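Local coordinates for protein putative peptidase M23 (Pseudomonas aeruginosa PAO1, PDB 2HSI) that binds a zinc ion and is probably a metalloendopeptidase of the M23 family, though its substrate is not established, at residues V187-P192 and T256-H261; F208-T213 and M225-S230; P157-L162 and P192-A197. All blocks are in the same frame, centred on the assembly; numbering follows the deposited sequence.

Contact 1: residues V187-P192 and T256-H261; sequences VPAGTP and TGPHMH. With ZN (zinc ion), chain C.
Val187 meets Met260 through one methyl, CG2, which lies 3.7 Å from Met260 CB and almost as near to CG. Of the two valine branches this is the one wedged between the backbone N and the carbonyl carbon, while CG1 stands anti to the carbonyl carbon (chi1 -76°). The two side chains cross obliquely, and CG2 alone of the valine's methyls makes the contact. Met260 starts toward Val187 with its CG anti to the backbone N (chi1 171°), but a bend at chi2 (54°) then carries its end away into the core, the methyl to Phe226 and Pro157, the sulfur toward Ile193. A long flexible methionine suits this position because its root and its tip serve different neighbours.

Farther out, the Pro258 ring lies against the start of the turn, with CB 3.9 Å from Ala189 N and CG 4.3 Å from Ala189 CB. This is light apolar packing near the surface, and a small alanine fits beside the proline. Pro188 to Thr191 form a type II beta turn. Gly190, with its positive phi, takes the place where a side chain would strike the preceding carbonyl. The turn is tied by Thr191 OG1, which donates to Pro188 O at 2.8 Å, whereas the backbone bond from Thr191 N is weak.

His259 and His261, either side of Met260, send their rings to the zinc ion: His259 NE2 lies 2.4 Å from zinc and His261 ND1 2.1 Å. Asn263 OD1 bonds to His261 NE2, which, together with the metal bond at ND1, holds the ring's rotation. His180 and Asp184 (HxxxD) and the HxH pair make up the M23 signature; in this structure both HxH histidines bind zinc.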
ATOM      1  N   VAL A 187     -16.748  -2.792 -11.435  1.00 40.77           N
ATOM      2  CA  VAL A 187     -16.613  -4.027 -12.216  1.00 41.10           C
ATOM      3  C   VAL A 187     -17.549  -5.100 -11.643  1.00 41.03           C
ATOM      4  O   VAL A 187     -17.822  -5.097 -10.439  1.00 40.57           O
ATOM      5  CB  VAL A 187     -15.138  -4.563 -12.271  1.00 43.54           C
ATOM      6  CG1 VAL A 187     -14.282  -3.753 -13.240  1.00 47.09           C
ATOM      7  CG2 VAL A 187     -14.505  -4.616 -10.889  1.00 46.82           C
ATOM      8  N   PRO A 188     -18.065  -6.005 -12.502  1.00 42.62           N
ATOM      9  CA  PRO A 188     -18.963  -7.052 -11.998  1.00 44.86           C
ATOM     10  C   PRO A 188     -18.240  -8.159 -11.224  1.00 48.00           C
ATOM     11  O   PRO A 188     -17.012  -8.246 -11.275  1.00 49.06           O
ATOM     12  CB  PRO A 188     -19.580  -7.622 -13.279  1.00 44.57           C
ATOM     13  CG  PRO A 188     -18.534  -7.399 -14.325  1.00 45.12           C
ATOM     14  CD  PRO A 188     -17.881  -6.095 -13.967  1.00 37.92           C
ATOM     15  N   ALA A 189     -19.009  -8.983 -10.511  1.00 39.54           N
ATOM     16  CA  ALA A 189     -18.492 -10.175  -9.845  1.00 38.72           C
ATOM     17  C   ALA A 189     -17.901 -11.154 -10.856  1.00 40.65           C
ATOM     18  O   ALA A 189     -18.464 -11.363 -11.935  1.00 42.71           O
ATOM     19  CB  ALA A 189     -19.588 -10.850  -9.029  1.00 39.46           C
ATOM     20  N   GLY A 190     -16.755 -11.733 -10.508  1.00 35.79           N
ATOM     21  CA  GLY A 190     -16.057 -12.651 -11.403  1.00 34.16           C
ATOM     22  C   GLY A 190     -14.963 -12.023 -12.252  1.00 32.42           C
ATOM     23  O   GLY A 190     -14.235 -12.732 -12.943  1.00 35.39           O
ATOM     24  N   THR A 191     -14.860 -10.696 -12.222  1.00 30.90           N
ATOM     25  CA  THR A 191     -13.760  -9.983 -12.874  1.00 31.12           C
ATOM     26  C   THR A 191     -12.431 -10.402 -12.223  1.00 28.78           C
ATOM     27  O   THR A 191     -12.327 -10.382 -11.002  1.00 23.06           O
ATOM     28  CB  THR A 191     -13.959  -8.451 -12.762  1.00 35.22           C
ATOM     29  OG1 THR A 191     -15.211  -8.085 -13.358  1.00 37.29           O
ATOM     30  CG2 THR A 191     -12.831  -7.679 -13.443  1.00 25.28           C
ATOM     31  N   PRO A 192     -11.433 -10.826 -13.033  1.00 26.56           N
ATOM     32  CA  PRO A 192     -10.132 -11.228 -12.474  1.00 25.80           C
ATOM     33  C   PRO A 192      -9.365 -10.037 -11.901  1.00 28.62           C
ATOM     34  O   PRO A 192      -9.366  -8.963 -12.505  1.00 23.44           O
ATOM     35  CB  PRO A 192      -9.382 -11.805 -13.684  1.00 30.52           C
ATOM     36  CG  PRO A 192     -10.430 -12.032 -14.735  1.00 34.47           C
ATOM     37  CD  PRO A 192     -11.457 -10.972 -14.498  1.00 33.42           C
ATOM     38  N   THR A 256     -22.798  -4.791  -0.135  1.00 64.91           N
ATOM     39  CA  THR A 256     -24.113  -4.734  -0.779  1.00 65.58           C
ATOM     40  C   THR A 256     -23.967  -4.741  -2.309  1.00 64.94           C
ATOM     41  O   THR A 256     -23.996  -3.692  -2.967  1.00 69.83           O
ATOM     42  CB  THR A 256     -24.968  -3.528  -0.263  1.00 66.06           C
ATOM     43  OG1 THR A 256     -26.008  -3.226  -1.203  1.00 73.12           O
ATOM     44  CG2 THR A 256     -24.110  -2.276  -0.032  1.00 64.79           C
ATOM     45  N   GLY A 257     -23.807  -5.940  -2.864  1.00 59.26           N
ATOM     46  CA  GLY A 257     -23.481  -6.106  -4.280  1.00 56.97           C
ATOM     47  C   GLY A 257     -21.973  -6.168  -4.475  1.00 57.19           C
ATOM     48  O   GLY A 257     -21.222  -6.021  -3.502  1.00 52.40           O
ATOM     49  N   PRO A 258     -21.515  -6.377  -5.729  1.00 55.68           N
ATOM     50  CA  PRO A 258     -20.089  -6.530  -6.043  1.00 53.51           C
ATOM     51  C   PRO A 258     -19.273  -5.295  -5.660  1.00 57.75           C
ATOM     52  O   PRO A 258     -19.623  -4.168  -6.033  1.00 56.31           O
ATOM     53  CB  PRO A 258     -20.077  -6.739  -7.564  1.00 57.17           C
ATOM     54  CG  PRO A 258     -21.459  -7.177  -7.904  1.00 57.11           C
ATOM     55  CD  PRO A 258     -22.349  -6.464  -6.942  1.00 57.73           C
ATOM     56  N   HIS A 259     -18.205  -5.521  -4.898  1.00 53.62           N
ATOM     57  CA  HIS A 259     -17.398  -4.442  -4.341  1.00 48.51           C
ATOM     58  C   HIS A 259     -15.903  -4.755  -4.477  1.00 43.82           C
ATOM     59  O   HIS A 259     -15.291  -5.390  -3.614  1.00 43.24           O
ATOM     60  CB  HIS A 259     -17.826  -4.163  -2.885  1.00 45.23           C
ATOM     61  CG  HIS A 259     -17.055  -3.069  -2.202  1.00 47.39           C
ATOM     62  ND1 HIS A 259     -17.072  -2.900  -0.834  1.00 42.08           N
ATOM     63  CD2 HIS A 259     -16.248  -2.095  -2.689  1.00 46.96           C
ATOM     64  CE1 HIS A 259     -16.308  -1.875  -0.507  1.00 45.34           C
ATOM     65  NE2 HIS A 259     -15.793  -1.370  -1.613  1.00 47.25           N
ATOM     66  N   MET A 260     -15.340  -4.298  -5.589  1.00 37.42           N
ATOM     67  CA  MET A 260     -13.907  -4.343  -5.840  1.00 38.02           C
ATOM     68  C   MET A 260     -13.202  -3.241  -5.027  1.00 32.51           C
ATOM     69  O   MET A 260     -13.268  -2.067  -5.373  1.00 33.70           O
ATOM     70  CB  MET A 260     -13.671  -4.183  -7.344  1.00 35.36           C
ATOM     71  CG  MET A 260     -12.231  -3.982  -7.783  1.00 42.43           C
ATOM     72  SD  MET A 260     -11.110  -5.235  -7.182  1.00 43.22           S
ATOM     73  CE  MET A 260      -9.564  -4.330  -7.286  1.00 35.56           C
ATOM     74  N   HIS A 261     -12.565  -3.632  -3.926  1.00 31.63           N
ATOM     75  CA  HIS A 261     -11.868  -2.686  -3.051  1.00 29.19           C
ATOM     76  C   HIS A 261     -10.369  -2.974  -3.012  1.00 26.34           C
ATOM     77  O   HIS A 261      -9.951  -4.106  -2.752  1.00 23.45           O
ATOM     78  CB  HIS A 261     -12.459  -2.701  -1.630  1.00 24.72           C
ATOM     79  CG  HIS A 261     -11.847  -1.691  -0.703  1.00 35.08           C
ATOM     80  ND1 HIS A 261     -12.413  -0.458  -0.460  1.00 33.36           N
ATOM     81  CD2 HIS A 261     -10.722  -1.736   0.049  1.00 39.31           C
ATOM     82  CE1 HIS A 261     -11.661   0.214   0.393  1.00 34.87           C
ATOM     83  NE2 HIS A 261     -10.625  -0.539   0.714  1.00 36.95           N
TER
HETATM   84 ZN    ZN C 283     -14.183   0.343  -1.285  1.00 50.48          ZN

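Contact 2: residues F208-T213 and M225-S230; sequences FFNGKT and MFCHLS
Phe209 touches His228 through its carbonyl: Phe209 O sits 3.3 Å from His228 CE1, at the ring edge and near its plane. The Phe209 ring itself turns outward.

At Asn210 the backbone carbonyl does the main work. His228 N donates to Asn210 O at 2.7 Å, nearly along the C=O axis, and the same oxygen lies over one face of the His228 ring. Asn210 CB rests against Cys227 CB, while the Asn210 (chi1 -72°) and Met225 side chains cross at about a right angle, bringing ND2 within 3.5 Å of Met225 CE. That ND2 is hydrogen-bonded to Gln137 of helix 127-141, so the amide has a polar partner despite its methyl neighbour.

Gly211 has a positive phi, which glycine accepts readily, and a side chain would point toward His228. Its carbonyl receives the hydroxyl of Thr213, from above the carbonyl plane.

Lys212 O accepts Leu229 N at 3.0 Å, with a nearly straight N-H...O angle (167°). The aliphatic lysine chain runs past Leu229 O to Ser230, with CE 3.3 Å from Ser230 O, before NZ pairs with Asp206. A long chain suits this route, its methylenes lying along the backbone while the charge reaches beyond the contact.

Thr213 puts CG2 anti to the backbone N, where it meets Met225 CE at 3.8 Å; its CA adds a CA-H...O contact to Phe226 O.

Two main-chain bonds thus grip consecutive N-H groups, of His228 and Leu229, where the strand turns a corner. ND1 bonded to Thr252 O fixes one edge of the His228 ring, with Asn210 O over a face. Its place beside His259, about 6 Å from zinc, would fit the active-site histidine that the His-Leu-Ser stretch supplies in M23 relatives.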
ATOM      1  N   PHE A 208     -15.143 -11.200   8.794  1.00 25.66           N
ATOM      2  CA  PHE A 208     -16.519 -10.775   9.044  1.00 29.50           C
ATOM      3  C   PHE A 208     -16.930  -9.548   8.220  1.00 25.73           C
ATOM      4  O   PHE A 208     -17.981  -9.558   7.582  1.00 28.59           O
ATOM      5  CB  PHE A 208     -16.740 -10.514  10.543  1.00 34.81           C
ATOM      6  CG  PHE A 208     -18.165 -10.175  10.890  1.00 37.22           C
ATOM      7  CD1 PHE A 208     -19.077 -11.185  11.169  1.00 46.87           C
ATOM      8  CD2 PHE A 208     -18.601  -8.846  10.916  1.00 40.40           C
ATOM      9  CE1 PHE A 208     -20.406 -10.882  11.475  1.00 52.89           C
ATOM     10  CE2 PHE A 208     -19.924  -8.532  11.215  1.00 38.82           C
ATOM     11  CZ  PHE A 208     -20.827  -9.550  11.498  1.00 39.01           C
ATOM     12  N   PHE A 209     -16.107  -8.498   8.242  1.00 25.78           N
ATOM     13  CA  PHE A 209     -16.404  -7.263   7.510  1.00 30.13           C
ATOM     14  C   PHE A 209     -15.879  -7.280   6.072  1.00 29.18           C
ATOM     15  O   PHE A 209     -16.621  -6.992   5.125  1.00 26.24           O
ATOM     16  CB  PHE A 209     -15.846  -6.044   8.259  1.00 27.10           C
ATOM     17  CG  PHE A 209     -16.500  -5.802   9.593  1.00 34.67           C
ATOM     18  CD1 PHE A 209     -17.804  -5.334   9.665  1.00 41.74           C
ATOM     19  CD2 PHE A 209     -15.807  -6.039  10.777  1.00 35.84           C
ATOM     20  CE1 PHE A 209     -18.422  -5.113  10.903  1.00 35.63           C
ATOM     21  CE2 PHE A 209     -16.410  -5.818  12.020  1.00 33.89           C
ATOM     22  CZ  PHE A 209     -17.721  -5.358  12.080  1.00 37.86           C
ATOM     23  N   ASN A 210     -14.604  -7.628   5.924  1.00 25.52           N
ATOM     24  CA  ASN A 210     -13.909  -7.535   4.639  1.00 23.17           C
ATOM     25  C   ASN A 210     -14.110  -8.716   3.692  1.00 21.47           C
ATOM     26  O   ASN A 210     -13.723  -8.632   2.535  1.00 20.40           O
ATOM     27  CB  ASN A 210     -12.405  -7.296   4.867  1.00 22.57           C
ATOM     28  CG  ASN A 210     -12.102  -5.884   5.358  1.00 30.10           C
ATOM     29  OD1 ASN A 210     -12.924  -4.977   5.212  1.00 25.61           O
ATOM     30  ND2 ASN A 210     -10.910  -5.693   5.929  1.00 25.71           N
ATOM     31  N   GLY A 211     -14.704  -9.808   4.178  1.00 24.17           N
ATOM     32  CA  GLY A 211     -14.870 -11.016   3.360  1.00 20.84           C
ATOM     33  C   GLY A 211     -13.552 -11.635   2.938  1.00 16.61           C
ATOM     34  O   GLY A 211     -12.556 -11.556   3.679  1.00 16.42           O
ATOM     35  N   LYS A 212     -13.537 -12.252   1.756  1.00 18.29           N
ATOM     36  CA  LYS A 212     -12.312 -12.889   1.265  1.00 17.42           C
ATOM     37  C   LYS A 212     -11.282 -11.809   0.954  1.00 13.24           C
ATOM     38  O   LYS A 212     -11.509 -10.927   0.127  1.00 19.45           O
ATOM     39  CB  LYS A 212     -12.555 -13.796   0.054  1.00 17.56           C
ATOM     40  CG  LYS A 212     -13.521 -14.956   0.324  1.00 21.16           C
ATOM     41  CD  LYS A 212     -13.475 -15.978  -0.795  1.00 21.76           C
ATOM     42  CE  LYS A 212     -14.737 -16.832  -0.792  1.00 25.28           C
ATOM     43  NZ  LYS A 212     -15.032 -17.440   0.532  1.00 19.22           N
ATOM     44  N   THR A 213     -10.166 -11.881   1.669  1.00 15.96           N
ATOM     45  CA  THR A 213      -9.198 -10.793   1.701  1.00 18.36           C
ATOM     46  C   THR A 213      -7.842 -11.365   1.399  1.00 17.85           C
ATOM     47  O   THR A 213      -7.512 -12.430   1.903  1.00 18.98           O
ATOM     48  CB  THR A 213      -9.189 -10.103   3.091  1.00 18.48           C
ATOM     49  OG1 THR A 213     -10.504  -9.625   3.388  1.00 19.32           O
ATOM     50  CG2 THR A 213      -8.204  -8.913   3.139  1.00 17.59           C
ATOM     51  N   MET A 225      -3.762  -4.555  -0.607  1.00 16.28           N
ATOM     52  CA  MET A 225      -4.778  -5.407  -0.003  1.00 16.96           C
ATOM     53  C   MET A 225      -6.008  -5.380  -0.901  1.00 19.95           C
ATOM     54  O   MET A 225      -6.352  -4.329  -1.464  1.00 20.98           O
ATOM     55  CB  MET A 225      -5.102  -4.939   1.422  1.00 19.64           C
ATOM     56  CG  MET A 225      -6.214  -5.728   2.151  1.00 18.35           C
ATOM     57  SD  MET A 225      -7.888  -5.206   1.689  1.00 23.71           S
ATOM     58  CE  MET A 225      -8.659  -5.107   3.309  1.00 25.64           C
ATOM     59  N   PHE A 226      -6.654  -6.538  -1.046  1.00 18.25           N
ATOM     60  CA  PHE A 226      -7.912  -6.660  -1.794  1.00 19.79           C
ATOM     61  C   PHE A 226      -8.903  -7.438  -0.970  1.00 20.03           C
ATOM     62  O   PHE A 226      -8.566  -8.487  -0.441  1.00 17.66           O
ATOM     63  CB  PHE A 226      -7.696  -7.380  -3.126  1.00 20.68           C
ATOM     64  CG  PHE A 226      -6.691  -6.719  -4.000  1.00 24.34           C
ATOM     65  CD1 PHE A 226      -7.074  -5.702  -4.860  1.00 29.06           C
ATOM     66  CD2 PHE A 226      -5.354  -7.085  -3.943  1.00 24.80           C
ATOM     67  CE1 PHE A 226      -6.148  -5.074  -5.655  1.00 32.33           C
ATOM     68  CE2 PHE A 226      -4.417  -6.444  -4.740  1.00 33.38           C
ATOM     69  CZ  PHE A 226      -4.817  -5.447  -5.596  1.00 24.20           C
ATOM     70  N   CYS A 227     -10.131  -6.938  -0.875  1.00 20.60           N
ATOM     71  CA  CYS A 227     -11.145  -7.604  -0.069  1.00 17.73           C
ATOM     72  C   CYS A 227     -12.481  -7.755  -0.806  1.00 20.35           C
ATOM     73  O   CYS A 227     -12.637  -7.260  -1.927  1.00 20.99           O
ATOM     74  CB  CYS A 227     -11.308  -6.908   1.277  1.00 20.65           C
ATOM     75  SG  CYS A 227     -11.814  -5.189   1.157  1.00 29.37           S
ATOM     76  N   HIS A 228     -13.411  -8.465  -0.160  1.00 27.91           N
ATOM     77  CA  HIS A 228     -14.721  -8.861  -0.717  1.00 27.33           C
ATOM     78  C   HIS A 228     -14.635  -9.784  -1.937  1.00 22.96           C
ATOM     79  O   HIS A 228     -15.558  -9.823  -2.729  1.00 23.65           O
ATOM     80  CB  HIS A 228     -15.617  -7.649  -1.048  1.00 27.13           C
ATOM     81  CG  HIS A 228     -15.720  -6.643   0.058  1.00 25.58           C
ATOM     82  ND1 HIS A 228     -16.343  -6.915   1.254  1.00 27.45           N
ATOM     83  CD2 HIS A 228     -15.280  -5.366   0.144  1.00 38.86           C
ATOM     84  CE1 HIS A 228     -16.287  -5.847   2.032  1.00 29.25           C
ATOM     85  NE2 HIS A 228     -15.646  -4.893   1.381  1.00 34.04           N
ATOM     86  N   LEU A 229     -13.550 -10.538  -2.081  1.00 21.61           N
ATOM     87  CA  LEU A 229     -13.367 -11.400  -3.268  1.00 21.06           C
ATOM     88  C   LEU A 229     -14.364 -12.561  -3.273  1.00 22.74           C
ATOM     89  O   LEU A 229     -14.774 -13.020  -2.217  1.00 23.56           O
ATOM     90  CB  LEU A 229     -11.941 -11.961  -3.336  1.00 18.33           C
ATOM     91  CG  LEU A 229     -10.856 -11.067  -3.958  1.00 21.27           C
ATOM     92  CD1 LEU A 229     -10.601  -9.839  -3.123  1.00 26.64           C
ATOM     93  CD2 LEU A 229      -9.558 -11.830  -4.141  1.00 23.87           C
ATOM     94  N   SER A 230     -14.756 -13.017  -4.462  1.00 22.99           N
ATOM     95  CA  SER A 230     -15.559 -14.227  -4.585  1.00 26.56           C
ATOM     96  C   SER A 230     -14.660 -15.475  -4.539  1.00 26.83           C
ATOM     97  O   SER A 230     -15.066 -16.541  -4.077  1.00 23.28           O
ATOM     98  CB  SER A 230     -16.374 -14.188  -5.884  1.00 18.25           C
ATOM     99  OG  SER A 230     -15.523 -14.110  -7.027  1.00 28.41           O
TER

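Contact 3: residues P157-L162 and P192-A197; sequences PVDGPL and PIKAPA
Pro157 O accepts the backbone N-H of Lys194 at 2.8 Å, the direct hydrogen bond between the two segments, almost straight at 174°. Two CA-H...O contacts flank it: Ile193 CA reaches the same Pro157 O, and Pro157 CA lies 3.3 Å from Lys194 O. Proline has no N-H to give, so Pro157 joins Lys194 through its carbonyl and its CA-H instead. A water extends the polar seam, donating to Pro192 O at 2.6 Å and receiving a weak bond from Asp159 N.

The segment 192-197 begins as an outermost strand of a three-stranded antiparallel sheet of the M23 peptidase fold, with strand 245-248 on its inner side. Pro157 meets the edge of this sheet on the side away from strand 245-248, bonding to it without forming a regular strand. The touching parts run 124° apart, the loop crossing the edge.

Toward the surface, Lys194 NZ forms a salt bridge with Asp159 OD2 at 2.9 Å, whereas OD1 stands farther off. Asp159 adopts two conformations, and the bridge belongs to this one, so its permanence is doubtful. The lysine chain bends at chi3 (-80°), which turns its end back over Pro157 O toward the aspartate; the two side chains meet at about a right angle. A short acid and a long base fit this arrangement, since the lysine spans the gap.

Apolar contacts lie beneath. Val158 and Ile193 run side by side, pointing the same way, with Val158 CG1 3.9 Å from Ile193 CG1; that valine methyl also touches Pro192 O. Pro157 and Ile193 also touch Phe226 and Met260, and Val158 touches Phe185. Pro157 CB packs on Ile193 CG2 at 4.1 Å and on Pro196 CG at 4.3 Å.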
ATOM      1  N   PRO A 157      -5.499  -3.000 -10.905  1.00 27.90           N
ATOM      2  CA  PRO A 157      -5.735  -4.418 -10.643  1.00 22.08           C
ATOM      3  C   PRO A 157      -6.910  -5.021 -11.414  1.00 26.44           C
ATOM      4  O   PRO A 157      -6.982  -6.243 -11.551  1.00 26.19           O
ATOM      5  CB  PRO A 157      -5.984  -4.468  -9.139  1.00 23.93           C
ATOM      6  CG  PRO A 157      -6.392  -3.108  -8.762  1.00 30.60           C
ATOM      7  CD  PRO A 157      -5.879  -2.146  -9.770  1.00 26.37           C
ATOM      8  N   VAL A 158      -7.811  -4.175 -11.914  1.00 29.31           N
ATOM      9  CA  VAL A 158      -8.889  -4.618 -12.808  1.00 32.85           C
ATOM     10  C   VAL A 158      -9.046  -3.657 -13.986  1.00 35.32           C
ATOM     11  O   VAL A 158      -8.809  -2.452 -13.840  1.00 35.98           O
ATOM     12  CB  VAL A 158     -10.253  -4.749 -12.074  1.00 26.51           C
ATOM     13  CG1 VAL A 158     -10.285  -5.979 -11.172  1.00 29.52           C
ATOM     14  CG2 VAL A 158     -10.555  -3.516 -11.271  1.00 32.31           C
ATOM     15  N   ASP A 159      -9.433  -4.191 -15.144  1.00 44.18           N
ATOM     16  CA  ASP A 159      -9.692  -3.374 -16.327  0.50 48.03           C
ATOM     17  C   ASP A 159     -11.120  -2.825 -16.287  1.00 49.45           C
ATOM     18  O   ASP A 159     -12.034  -3.389 -16.895  1.00 51.69           O
ATOM     19  CB  ASP A 159      -9.443  -4.178 -17.613  0.50 50.91           C
ATOM     20  CG  ASP A 159      -8.021  -4.724 -17.708  0.50 52.96           C
ATOM     21  OD1 ASP A 159      -7.068  -4.016 -17.313  0.50 40.57           O
ATOM     22  OD2 ASP A 159      -7.857  -5.866 -18.192  0.50 48.04           O
ATOM     23  N   GLY A 160     -11.302  -1.731 -15.557  1.00 48.59           N
ATOM     24  CA  GLY A 160     -12.607  -1.105 -15.399  1.00 46.90           C
ATOM     25  C   GLY A 160     -12.480   0.284 -14.806  1.00 48.84           C
ATOM     26  O   GLY A 160     -11.418   0.638 -14.284  1.00 46.11           O
ATOM     27  N   PRO A 161     -13.564   1.080 -14.877  1.00 50.33           N
ATOM     28  CA  PRO A 161     -13.559   2.460 -14.391  1.00 50.38           C
ATOM     29  C   PRO A 161     -13.479   2.530 -12.871  1.00 50.33           C
ATOM     30  O   PRO A 161     -13.971   1.630 -12.186  1.00 46.26           O
ATOM     31  CB  PRO A 161     -14.910   3.012 -14.871  1.00 49.55           C
ATOM     32  CG  PRO A 161     -15.412   2.019 -15.887  1.00 52.17           C
ATOM     33  CD  PRO A 161     -14.875   0.709 -15.434  1.00 49.55           C
ATOM     34  N   LEU A 162     -12.845   3.587 -12.367  1.00 50.66           N
ATOM     35  CA  LEU A 162     -12.763   3.849 -10.932  1.00 52.40           C
ATOM     36  C   LEU A 162     -14.139   4.249 -10.415  1.00 52.26           C
ATOM     37  O   LEU A 162     -14.914   4.896 -11.123  1.00 56.54           O
ATOM     38  CB  LEU A 162     -11.747   4.961 -10.618  1.00 54.75           C
ATOM     39  CG  LEU A 162     -10.382   5.030 -11.321  1.00 58.81           C
ATOM     40  CD1 LEU A 162     -10.440   5.980 -12.515  1.00 65.03           C
ATOM     41  CD2 LEU A 162      -9.322   5.514 -10.353  1.00 57.85           C
ATOM     42  N   PRO A 192     -11.433 -10.826 -13.033  1.00 26.56           N
ATOM     43  CA  PRO A 192     -10.132 -11.228 -12.474  1.00 25.80           C
ATOM     44  C   PRO A 192      -9.365 -10.037 -11.901  1.00 28.62           C
ATOM     45  O   PRO A 192      -9.366  -8.963 -12.505  1.00 23.44           O
ATOM     46  CB  PRO A 192      -9.382 -11.805 -13.684  1.00 30.52           C
ATOM     47  CG  PRO A 192     -10.430 -12.032 -14.735  1.00 34.47           C
ATOM     48  CD  PRO A 192     -11.457 -10.972 -14.498  1.00 33.42           C
ATOM     49  N   ILE A 193      -8.747 -10.237 -10.735  1.00 24.24           N
ATOM     50  CA  ILE A 193      -7.960  -9.205 -10.056  1.00 27.11           C
ATOM     51  C   ILE A 193      -6.489  -9.539 -10.224  1.00 21.58           C
ATOM     52  O   ILE A 193      -6.054 -10.628  -9.854  1.00 22.30           O
ATOM     53  CB  ILE A 193      -8.318  -9.094  -8.543  1.00 25.47           C
ATOM     54  CG1 ILE A 193      -9.796  -8.719  -8.373  1.00 29.43           C
ATOM     55  CG2 ILE A 193      -7.441  -8.044  -7.842  1.00 24.71           C
ATOM     56  CD1 ILE A 193     -10.309  -8.841  -6.939  1.00 25.25           C
ATOM     57  N   LYS A 194      -5.738  -8.598 -10.788  1.00 21.73           N
ATOM     58  CA  LYS A 194      -4.325  -8.812 -11.086  1.00 19.91           C
ATOM     59  C   LYS A 194      -3.400  -8.038 -10.144  1.00 18.03           C
ATOM     60  O   LYS A 194      -3.732  -6.935  -9.720  1.00 21.82           O
ATOM     61  CB  LYS A 194      -4.034  -8.507 -12.554  1.00 24.47           C
ATOM     62  CG  LYS A 194      -4.707  -9.487 -13.529  1.00 31.23           C
ATOM     63  CD  LYS A 194      -4.964  -8.857 -14.888  1.00 51.61           C
ATOM     64  CE  LYS A 194      -6.210  -7.976 -14.866  1.00 65.28           C
ATOM     65  NZ  LYS A 194      -6.445  -7.293 -16.167  1.00 68.68           N
ATOM     66  N   ALA A 195      -2.263  -8.646  -9.795  1.00 20.65           N
ATOM     67  CA  ALA A 195      -1.249  -7.994  -8.948  1.00 17.97           C
ATOM     68  C   ALA A 195      -0.750  -6.710  -9.611  1.00 15.07           C
ATOM     69  O   ALA A 195      -0.272  -6.744 -10.749  1.00 18.43           O
ATOM     70  CB  ALA A 195      -0.096  -8.934  -8.679  1.00 20.83           C
ATOM     71  N   PRO A 196      -0.897  -5.565  -8.919  1.00 18.54           N
ATOM     72  CA  PRO A 196      -0.444  -4.256  -9.433  1.00 16.26           C
ATOM     73  C   PRO A 196       1.077  -4.154  -9.599  1.00 20.60           C
ATOM     74  O   PRO A 196       1.554  -3.361 -10.425  1.00 19.82           O
ATOM     75  CB  PRO A 196      -0.921  -3.270  -8.350  1.00 25.17           C
ATOM     76  CG  PRO A 196      -2.002  -3.985  -7.610  1.00 23.25           C
ATOM     77  CD  PRO A 196      -1.562  -5.429  -7.608  1.00 22.19           C
ATOM     78  N   ALA A 197       1.807  -4.929  -8.793  1.00 19.57           N
ATOM     79  CA  ALA A 197       3.259  -5.123  -8.883  1.00 19.78           C
ATOM     80  C   ALA A 197       3.533  -6.530  -8.399  1.00 15.42           C
ATOM     81  O   ALA A 197       2.647  -7.160  -7.812  1.00 18.95           O
ATOM     82  CB  ALA A 197       3.999  -4.123  -7.983  1.00 21.19           C
TER
HETATM   83  O   HOH W   1      -9.641  -7.600 -14.735  1.00 31.62           O

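Contacts 1 and 2 meet at adjoining strands of one sheet, 260-266 and 222-229, with centres about 11 Å apart. Their closest approach lies beside the zinc site: His259 ND1 is 3.2 Å from His228 CD2, and His261 CD2 is 3.8 Å from Cys227 SG. Contact 3 shares Pro192 with contact 1, its centre also about 11 Å away, and backs onto it where Met260 SD lies 3.7 Å from Ile193 CD1. Phe226 links contacts 2 and 3, its CE1 3.5 Å from Pro157 CB. Contact 1 thus carries two zinc ligands, contact 2 borders them, and contact 3 packs farther back, the Val158 side chain about 11 Å from the metal.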